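Local coordinates for protein MccF (Escherichia coli, PDB 4IIY) that probably acts as a serine carboxypeptidase-like hydrolase of the peptidase S66 family and serves as a self-immunity protein against microcin C7, at residues G43-V57 against F75-Y89. The protein carries 1 engineered substitution. Residues are numbered along the deposited sequence; the frame is centred on the assembly and turned at random. Where two conformers were deposited one is given.
With EDO (1,2-ethanediol), chain P.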
ATOM      1  N   GLY B  43      -4.859  22.791  31.355  1.00 10.31           N
ATOM      2  CA  GLY B  43      -4.151  24.055  31.237  1.00 11.22           C
ATOM      3  C   GLY B  43      -2.854  23.966  30.451  1.00 10.24           C
ATOM      4  O   GLY B  43      -2.219  24.978  30.171  1.00 12.62           O
ATOM      5  N   ASP B  44      -2.454  22.749  30.093  1.00 10.59           N
ATOM      6  CA  ASP B  44      -1.230  22.567  29.320  1.00 11.49           C
ATOM      7  C   ASP B  44      -1.321  23.154  27.907  1.00  9.37           C
ATOM      8  O   ASP B  44      -2.400  23.490  27.410  1.00 11.08           O
ATOM      9  CB  ASP B  44      -0.849  21.083  29.226  1.00 11.61           C
ATOM     10  CG  ASP B  44      -0.132  20.566  30.470  1.00 11.53           C
ATOM     11  OD1 ASP B  44       0.217  21.367  31.367  1.00 13.81           O
ATOM     12  OD2 ASP B  44       0.095  19.341  30.542  1.00 12.43           O
ATOM     13  N   THR B  45      -0.160  23.235  27.272  1.00  9.77           N
ATOM     14  CA  THR B  45      -0.028  23.693  25.899  1.00 10.49           C
ATOM     15  C   THR B  45       0.106  22.516  24.932  1.00  9.32           C
ATOM     16  O   THR B  45       0.955  21.630  25.110  1.00 11.07           O
ATOM     17  CB  THR B  45       1.203  24.612  25.758  1.00 11.30           C
ATOM     18  OG1 THR B  45       1.036  25.754  26.611  1.00 13.74           O
ATOM     19  CG2 THR B  45       1.385  25.078  24.326  1.00 12.24           C
ATOM     20  N   ILE B  46      -0.755  22.519  23.920  1.00  9.28           N
ATOM     21  CA  ILE B  46      -0.748  21.521  22.859  1.00  9.08           C
ATOM     22  C   ILE B  46      -0.311  22.215  21.580  1.00  9.41           C
ATOM     23  O   ILE B  46      -0.882  23.246  21.219  1.00 10.46           O
ATOM     24  CB  ILE B  46      -2.166  20.943  22.654  1.00  9.17           C
ATOM     25  CG1 ILE B  46      -2.656  20.232  23.928  1.00 11.46           C
ATOM     26  CG2 ILE B  46      -2.190  20.007  21.448  1.00 11.37           C
ATOM     27  CD1 ILE B  46      -4.122  19.803  23.894  1.00 12.90           C
ATOM     28  N   GLY B  47       0.700  21.679  20.901  1.00  9.23           N
ATOM     29  CA  GLY B  47       1.084  22.192  19.595  1.00  9.37           C
ATOM     30  C   GLY B  47       0.559  21.276  18.513  1.00  7.98           C
ATOM     31  O   GLY B  47       0.510  20.068  18.724  1.00 10.46           O
ATOM     32  N   PHE B  48       0.159  21.827  17.372  1.00  7.61           N
ATOM     33  CA  PHE B  48      -0.355  20.981  16.302  1.00  7.17           C
ATOM     34  C   PHE B  48       0.391  21.163  14.986  1.00  8.38           C
ATOM     35  O   PHE B  48       0.905  22.252  14.687  1.00  8.07           O
ATOM     36  CB  PHE B  48      -1.878  21.112  16.149  1.00  8.35           C
ATOM     37  CG  PHE B  48      -2.385  22.515  15.903  1.00  9.11           C
ATOM     38  CD1 PHE B  48      -2.339  23.070  14.638  1.00  7.44           C
ATOM     39  CD2 PHE B  48      -2.960  23.255  16.932  1.00  8.98           C
ATOM     40  CE1 PHE B  48      -2.858  24.339  14.392  1.00  8.55           C
ATOM     41  CE2 PHE B  48      -3.473  24.531  16.694  1.00  9.76           C
ATOM     42  CZ  PHE B  48      -3.413  25.074  15.426  1.00 10.15           C
ATOM     43  N   PHE B  49       0.463  20.077  14.215  1.00  7.43           N
ATOM     44  CA  PHE B  49       1.237  20.050  12.977  1.00  8.09           C
ATOM     45  C   PHE B  49       0.453  19.346  11.874  1.00  7.45           C
ATOM     46  O   PHE B  49      -0.406  18.503  12.157  1.00  8.16           O
ATOM     47  CB  PHE B  49       2.574  19.328  13.200  1.00  7.81           C
ATOM     48  CG  PHE B  49       2.423  17.860  13.486  1.00  7.57           C
ATOM     49  CD1 PHE B  49       2.563  16.928  12.474  1.00  8.32           C
ATOM     50  CD2 PHE B  49       2.093  17.415  14.752  1.00  7.28           C
ATOM     51  CE1 PHE B  49       2.395  15.581  12.731  1.00  8.77           C
ATOM     52  CE2 PHE B  49       1.936  16.074  15.015  1.00  7.96           C
ATOM     53  CZ  PHE B  49       2.077  15.153  13.998  1.00  9.30           C
ATOM     54  N   SER B  50       0.760  19.686  10.625  1.00  7.03           N
ATOM     55  CA  SER B  50       0.120  19.091   9.453  1.00  7.43           C
ATOM     56  C   SER B  50       1.171  18.362   8.611  1.00  7.28           C
ATOM     57  O   SER B  50       1.811  18.948   7.729  1.00  7.94           O
ATOM     58  CB  SER B  50      -0.576  20.174   8.628  1.00  7.82           C
ATOM     59  OG  SER B  50      -1.538  20.885   9.404  1.00  7.56           O
ATOM     60  N   SER B  51       1.347  17.076   8.891  1.00  6.80           N
ATOM     61  CA  SER B  51       2.395  16.299   8.230  1.00  7.36           C
ATOM     62  C   SER B  51       1.987  15.769   6.859  1.00  6.42           C
ATOM     63  O   SER B  51       2.815  15.182   6.155  1.00  7.16           O
ATOM     64  CB  SER B  51       2.877  15.143   9.112  1.00  8.49           C
ATOM     65  OG  SER B  51       1.834  14.227   9.427  1.00  8.36           O
ATOM     66  N   SER B  52       0.735  15.987   6.462  1.00  6.63           N
ATOM     67  CA  SER B  52       0.281  15.533   5.151  1.00  8.12           C
ATOM     68  C   SER B  52      -0.780  16.471   4.560  1.00  6.75           C
ATOM     69  O   SER B  52      -0.432  17.531   4.024  1.00  8.26           O
ATOM     70  CB  SER B  52      -0.201  14.077   5.218  1.00  8.29           C
ATOM     71  OG  SER B  52      -0.379  13.532   3.922  1.00  8.12           O
ATOM     72  N   ALA B  53      -2.057  16.117   4.640  1.00  6.71           N
ATOM     73  CA  ALA B  53      -3.097  16.923   3.994  1.00  7.52           C
ATOM     74  C   ALA B  53      -3.265  18.288   4.657  1.00  7.78           C
ATOM     75  O   ALA B  53      -3.211  18.388   5.883  1.00  7.53           O
ATOM     76  CB  ALA B  53      -4.427  16.182   3.988  1.00  8.92           C
ATOM     77  N   PRO B  54      -3.496  19.342   3.852  1.00  7.82           N
ATOM     78  CA  PRO B  54      -3.574  20.705   4.395  1.00  7.98           C
ATOM     79  C   PRO B  54      -4.972  21.070   4.905  1.00  7.61           C
ATOM     80  O   PRO B  54      -5.556  22.074   4.469  1.00  8.68           O
ATOM     81  CB  PRO B  54      -3.217  21.565   3.184  1.00  9.64           C
ATOM     82  CG  PRO B  54      -3.794  20.801   2.032  1.00  9.97           C
ATOM     83  CD  PRO B  54      -3.506  19.344   2.375  1.00  8.34           C
ATOM     84  N   ALA B  55      -5.498  20.293   5.843  1.00  7.68           N
ATOM     85  CA  ALA B  55      -6.887  20.459   6.245  1.00  7.50           C
ATOM     86  C   ALA B  55      -7.167  21.700   7.085  1.00  7.47           C
ATOM     87  O   ALA B  55      -8.330  22.057   7.251  1.00  7.54           O
ATOM     88  CB  ALA B  55      -7.435  19.184   6.925  1.00  8.58           C
ATOM     89  N   THR B  56      -6.148  22.371   7.612  1.00  7.51           N
ATOM     90  CA  THR B  56      -6.411  23.659   8.253  1.00  7.76           C
ATOM     91  C   THR B  56      -6.954  24.664   7.240  1.00  9.37           C
ATOM     92  O   THR B  56      -7.598  25.644   7.630  1.00 10.14           O
ATOM     93  CB  THR B  56      -5.191  24.253   8.985  1.00  7.47           C
ATOM     94  OG1 THR B  56      -4.135  24.537   8.056  1.00  8.44           O
ATOM     95  CG2 THR B  56      -4.703  23.316  10.091  1.00  8.71           C
ATOM     96  N   VAL B  57      -6.698  24.418   5.956  1.00  8.09           N
ATOM     97  CA  VAL B  57      -7.278  25.202   4.867  1.00  9.31           C
ATOM     98  C   VAL B  57      -8.514  24.516   4.275  1.00  8.92           C
ATOM     99  O   VAL B  57      -9.575  25.132   4.133  1.00 10.22           O
ATOM    100  CB  VAL B  57      -6.243  25.468   3.741  1.00  8.99           C
ATOM    101  CG1 VAL B  57      -6.894  26.169   2.546  1.00 12.65           C
ATOM    102  CG2 VAL B  57      -5.073  26.289   4.275  1.00 11.52           C
ATOM    103  N   PHE B  75      -7.059  24.326  27.369  1.00 10.59           N
ATOM    104  CA  PHE B  75      -5.753  24.146  26.756  1.00  9.72           C
ATOM    105  C   PHE B  75      -5.311  25.387  26.011  1.00 10.76           C
ATOM    106  O   PHE B  75      -6.127  26.096  25.427  1.00 12.27           O
ATOM    107  CB  PHE B  75      -5.735  22.928  25.826  1.00 10.30           C
ATOM    108  CG  PHE B  75      -5.875  21.628  26.553  1.00  9.52           C
ATOM    109  CD1 PHE B  75      -4.829  21.139  27.316  1.00  9.67           C
ATOM    110  CD2 PHE B  75      -7.059  20.903  26.504  1.00  9.61           C
ATOM    111  CE1 PHE B  75      -4.960  19.950  28.016  1.00 10.82           C
ATOM    112  CE2 PHE B  75      -7.191  19.711  27.190  1.00 10.82           C
ATOM    113  CZ  PHE B  75      -6.137  19.231  27.943  1.00 10.80           C
ATOM    114  N   LYS B  76      -4.009  25.641  26.045  1.00 10.93           N
ATOM    115  CA  LYS B  76      -3.405  26.656  25.203  1.00 11.16           C
ATOM    116  C   LYS B  76      -2.893  25.949  23.954  1.00 11.64           C
ATOM    117  O   LYS B  76      -2.348  24.852  24.042  1.00 12.38           O
ATOM    118  CB  LYS B  76      -2.261  27.342  25.950  1.00 12.55           C
ATOM    119  CG  LYS B  76      -2.720  27.992  27.251  1.00 20.37           C
ATOM    120  CD  LYS B  76      -1.566  28.358  28.162  1.00 28.96           C
ATOM    121  CE  LYS B  76      -2.079  28.826  29.520  1.00 33.36           C
ATOM    122  NZ  LYS B  76      -2.967  27.817  30.176  1.00 34.70           N
ATOM    123  N   LEU B  77      -3.087  26.565  22.795  1.00 12.08           N
ATOM    124  CA  LEU B  77      -2.677  25.943  21.541  1.00 12.94           C
ATOM    125  C   LEU B  77      -1.566  26.714  20.841  1.00 14.71           C
ATOM    126  O   LEU B  77      -1.587  27.949  20.775  1.00 18.18           O
ATOM    127  CB  LEU B  77      -3.871  25.810  20.599  1.00 15.84           C
ATOM    128  CG  LEU B  77      -5.093  25.087  21.150  1.00 16.77           C
ATOM    129  CD1 LEU B  77      -6.169  24.989  20.084  1.00 21.03           C
ATOM    130  CD2 LEU B  77      -4.728  23.707  21.664  1.00 17.88           C
ATOM    131  N   VAL B  78      -0.589  25.974  20.328  1.00 11.60           N
ATOM    132  CA  VAL B  78       0.452  26.525  19.472  1.00 12.03           C
ATOM    133  C   VAL B  78       0.259  25.967  18.064  1.00 10.43           C
ATOM    134  O   VAL B  78       0.258  24.750  17.848  1.00 11.37           O
ATOM    135  CB  VAL B  78       1.865  26.177  19.984  1.00 12.95           C
ATOM    136  CG1 VAL B  78       2.931  26.583  18.967  1.00 14.34           C
ATOM    137  CG2 VAL B  78       2.126  26.842  21.332  1.00 17.91           C
ATOM    138  N   SER B  79       0.085  26.865  17.107  1.00  9.02           N
ATOM    139  CA  SER B  79      -0.125  26.480  15.721  0.55 10.65           C
ATOM    140  C   SER B  79       1.198  26.209  15.014  1.00 10.23           C
ATOM    141  O   SER B  79       2.083  27.058  14.998  1.00 12.01           O
ATOM    142  CB  SER B  79      -0.876  27.601  15.004  0.55 13.14           C
ATOM    143  OG  SER B  79      -1.137  27.273  13.656  0.55 16.66           O
ATOM    144  N   GLY B  80       1.330  25.032  14.414  1.00  9.37           N
ATOM    145  CA  GLY B  80       2.517  24.725  13.634  1.00 10.19           C
ATOM    146  C   GLY B  80       2.679  25.693  12.474  1.00  8.25           C
ATOM    147  O   GLY B  80       1.708  26.278  11.998  1.00  8.96           O
ATOM    148  N   LYS B  81       3.909  25.856  12.003  1.00  9.16           N
ATOM    149  CA  LYS B  81       4.211  26.878  10.999  1.00 10.36           C
ATOM    150  C   LYS B  81       3.559  26.661   9.622  1.00 10.41           C
ATOM    151  O   LYS B  81       3.542  27.581   8.803  1.00 12.38           O
ATOM    152  CB  LYS B  81       5.723  27.051  10.845  1.00 16.37           C
ATOM    153  CG  LYS B  81       6.398  25.855  10.192  1.00 16.79           C
ATOM    154  CD  LYS B  81       7.910  25.892  10.343  1.00 27.22           C
ATOM    155  CE  LYS B  81       8.562  26.815   9.336  1.00 34.45           C
ATOM    156  NZ  LYS B  81       9.960  26.375   9.052  1.00 34.25           N
ATOM    157  N   LEU B  82       3.011  25.474   9.350  1.00  9.17           N
ATOM    158  CA  LEU B  82       2.332  25.240   8.065  1.00  9.22           C
ATOM    159  C   LEU B  82       0.816  25.438   8.144  1.00  8.75           C
ATOM    160  O   LEU B  82       0.096  25.229   7.163  1.00  9.32           O
ATOM    161  CB  LEU B  82       2.662  23.850   7.506  1.00  9.18           C
ATOM    162  CG  LEU B  82       4.141  23.633   7.191  1.00 10.03           C
ATOM    163  CD1 LEU B  82       4.378  22.222   6.665  1.00  9.41           C
ATOM    164  CD2 LEU B  82       4.660  24.660   6.193  1.00 13.73           C
ATOM    165  N   THR B  83       0.327  25.840   9.309  1.00  8.75           N
ATOM    166  CA  THR B  83      -1.095  26.125   9.446  1.00  9.44           C
ATOM    167  C   THR B  83      -1.505  27.206   8.452  1.00  9.19           C
ATOM    168  O   THR B  83      -0.843  28.239   8.325  1.00 10.77           O
ATOM    169  CB  THR B  83      -1.425  26.552  10.876  1.00  9.82           C
ATOM    170  OG1 THR B  83      -1.058  25.490  11.765  1.00 10.15           O
ATOM    171  CG2 THR B  83      -2.908  26.853  11.040  1.00 10.57           C
ATOM    172  N   GLY B  84      -2.585  26.960   7.720  1.00  8.22           N
ATOM    173  CA  GLY B  84      -3.075  27.938   6.763  1.00  9.95           C
ATOM    174  C   GLY B  84      -2.380  27.928   5.410  1.00  9.97           C
ATOM    175  O   GLY B  84      -2.674  28.769   4.556  1.00 11.66           O
ATOM    176  N   LYS B  85      -1.460  26.986   5.202  1.00  9.90           N
ATOM    177  CA  LYS B  85      -0.708  26.901   3.949  1.00 11.23           C
ATOM    178  C   LYS B  85      -1.165  25.713   3.114  1.00 11.42           C
ATOM    179  O   LYS B  85      -1.675  24.726   3.656  1.00 11.20           O
ATOM    180  CB  LYS B  85       0.786  26.754   4.236  1.00 13.62           C
ATOM    181  CG  LYS B  85       1.342  27.748   5.237  1.00 15.58           C
ATOM    182  CD  LYS B  85       1.389  29.148   4.676  1.00 23.24           C
ATOM    183  CE  LYS B  85       2.137  30.076   5.621  1.00 26.10           C
ATOM    184  NZ  LYS B  85       2.317  31.432   5.036  1.00 34.10           N
ATOM    185  N   THR B  86      -0.966  25.792   1.799  1.00 10.96           N
ATOM    186  CA  THR B  86      -1.231  24.652   0.930  1.00 12.18           C
ATOM    187  C   THR B  86      -0.162  24.505  -0.143  1.00 12.13           C
ATOM    188  O   THR B  86       0.342  25.496  -0.692  1.00 13.82           O
ATOM    189  CB  THR B  86      -2.597  24.749   0.220  1.00 14.74           C
ATOM    190  OG1 THR B  86      -2.611  25.885  -0.656  1.00 17.21           O
ATOM    191  CG2 THR B  86      -3.728  24.861   1.222  1.00 16.21           C
ATOM    192  N   ASP B  87       0.178  23.251  -0.435  1.00 11.00           N
ATOM    193  CA  ASP B  87       0.954  22.889  -1.613  1.00 11.31           C
ATOM    194  C   ASP B  87       0.166  21.803  -2.343  1.00 11.58           C
ATOM    195  O   ASP B  87       0.577  20.634  -2.397  1.00 12.36           O
ATOM    196  CB  ASP B  87       2.334  22.380  -1.221  1.00 11.72           C
ATOM    197  CG  ASP B  87       3.214  22.092  -2.421  1.00 11.92           C
ATOM    198  OD1 ASP B  87       3.168  22.880  -3.398  1.00 14.41           O
ATOM    199  OD2 ASP B  87       3.955  21.081  -2.401  1.00 12.06           O
ATOM    200  N   PHE B  88      -0.988  22.199  -2.874  1.00 11.98           N
ATOM    201  CA  PHE B  88      -1.909  21.302  -3.561  1.00 11.65           C
ATOM    202  C   PHE B  88      -2.421  20.193  -2.630  1.00 12.72           C
ATOM    203  O   PHE B  88      -3.317  20.440  -1.825  1.00 14.42           O
ATOM    204  CB  PHE B  88      -1.305  20.808  -4.884  1.00 11.29           C
ATOM    205  CG  PHE B  88      -0.894  21.939  -5.787  1.00 12.47           C
ATOM    206  CD1 PHE B  88      -1.830  22.589  -6.579  1.00 14.09           C
ATOM    207  CD2 PHE B  88       0.412  22.393  -5.791  1.00 14.00           C
ATOM    208  CE1 PHE B  88      -1.456  23.655  -7.382  1.00 16.85           C
ATOM    209  CE2 PHE B  88       0.793  23.452  -6.596  1.00 18.97           C
ATOM    210  CZ  PHE B  88      -0.143  24.084  -7.389  1.00 17.04           C
ATOM    211  N   TYR B  89      -1.828  19.006  -2.693  1.00  9.84           N
ATOM    212  CA  TYR B  89      -2.310  17.840  -1.956  1.00  9.61           C
ATOM    213  C   TYR B  89      -1.704  17.704  -0.560  1.00  9.41           C
ATOM    214  O   TYR B  89      -2.062  16.788   0.185  1.00  9.73           O
ATOM    215  CB  TYR B  89      -1.988  16.569  -2.747  1.00 10.67           C
ATOM    216  CG  TYR B  89      -0.499  16.278  -2.892  1.00  9.22           C
ATOM    217  CD1 TYR B  89       0.146  15.378  -2.047  1.00  9.36           C
ATOM    218  CD2 TYR B  89       0.255  16.901  -3.875  1.00 10.65           C
ATOM    219  CE1 TYR B  89       1.508  15.110  -2.183  1.00  8.88           C
ATOM    220  CE2 TYR B  89       1.611  16.642  -4.019  1.00  9.24           C
ATOM    221  CZ  TYR B  89       2.235  15.739  -3.176  1.00  9.14           C
ATOM    222  OH  TYR B  89       3.583  15.477  -3.327  1.00  9.48           O
TER
HETATM  223  C1  EDO P 406       3.143  18.803  34.307  1.00 23.01           C
HETATM  224  O1  EDO P 406       3.817  17.539  34.376  1.00 31.29           O
HETATM  225  C2  EDO P 406       1.859  18.680  33.491  1.00 21.29           C
HETATM  226  O2  EDO P 406       2.155  18.467  32.103  1.00 19.29           O
HETATM  227  O   HOH W   1      -0.259  22.757  10.851  1.00  9.51           O
HETATM  228  O   HOH W   2      -0.673  14.787   1.689  1.00 14.67           O
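Strands 45-49 and 76-79 run parallel, their axes 4.6 Å apart at closest and 26° off parallel, joined by alternating backbone hydrogen bonds from Lys76 N to Asp44 O as far as Phe48 N to Val78 O. Beyond them, Gly80 N makes a weak bond to Phe48 O; a side chain at Gly80 would collide with that oxygen. On one face of the pair, Thr45 CG2 meets Val78 CG2 at 3.6 Å, branched residues suited to a strand, while the bent end of Lys76 brings NZ to a lone pair of Gly43 O (2.9 Å). On the other face, Ile46 lays CD1 over the Phe75 ring, a CH-pi contact 3.9 Å from its centroid, and Asp44 O lies at that ring's edge. Phe48 CG stands between backbone N and carbonyl carbon (chi1 57°), which swings the ring across the neighbouring strand: Ser79 CA sits over one face, Leu77 CB at the edge, and Phe48 CE1 lies 3.4 Å from Thr83 OG1. Replacing this ring with an alanine is likely to open a gap beside Leu77 and Ser79 and take away packing surface from the Thr83 side chain. Thr83 OG1 and Thr83 N both donate to Gly80 O from the same face of its plane, the side chain reinforcing the turn's backbone bond. Further on, Thr56 OG1 receives a nearly straight bond from Gly84 N (2.9 Å, 175°), and Val57 packs on Thr86 CG2. Helix 60-72 provides the crossover of this right-handed beta-alpha-beta unit, touching Leu77 and Thr83; strand 76-79 edges the sheet, with 45-49 between it and strand 110-115.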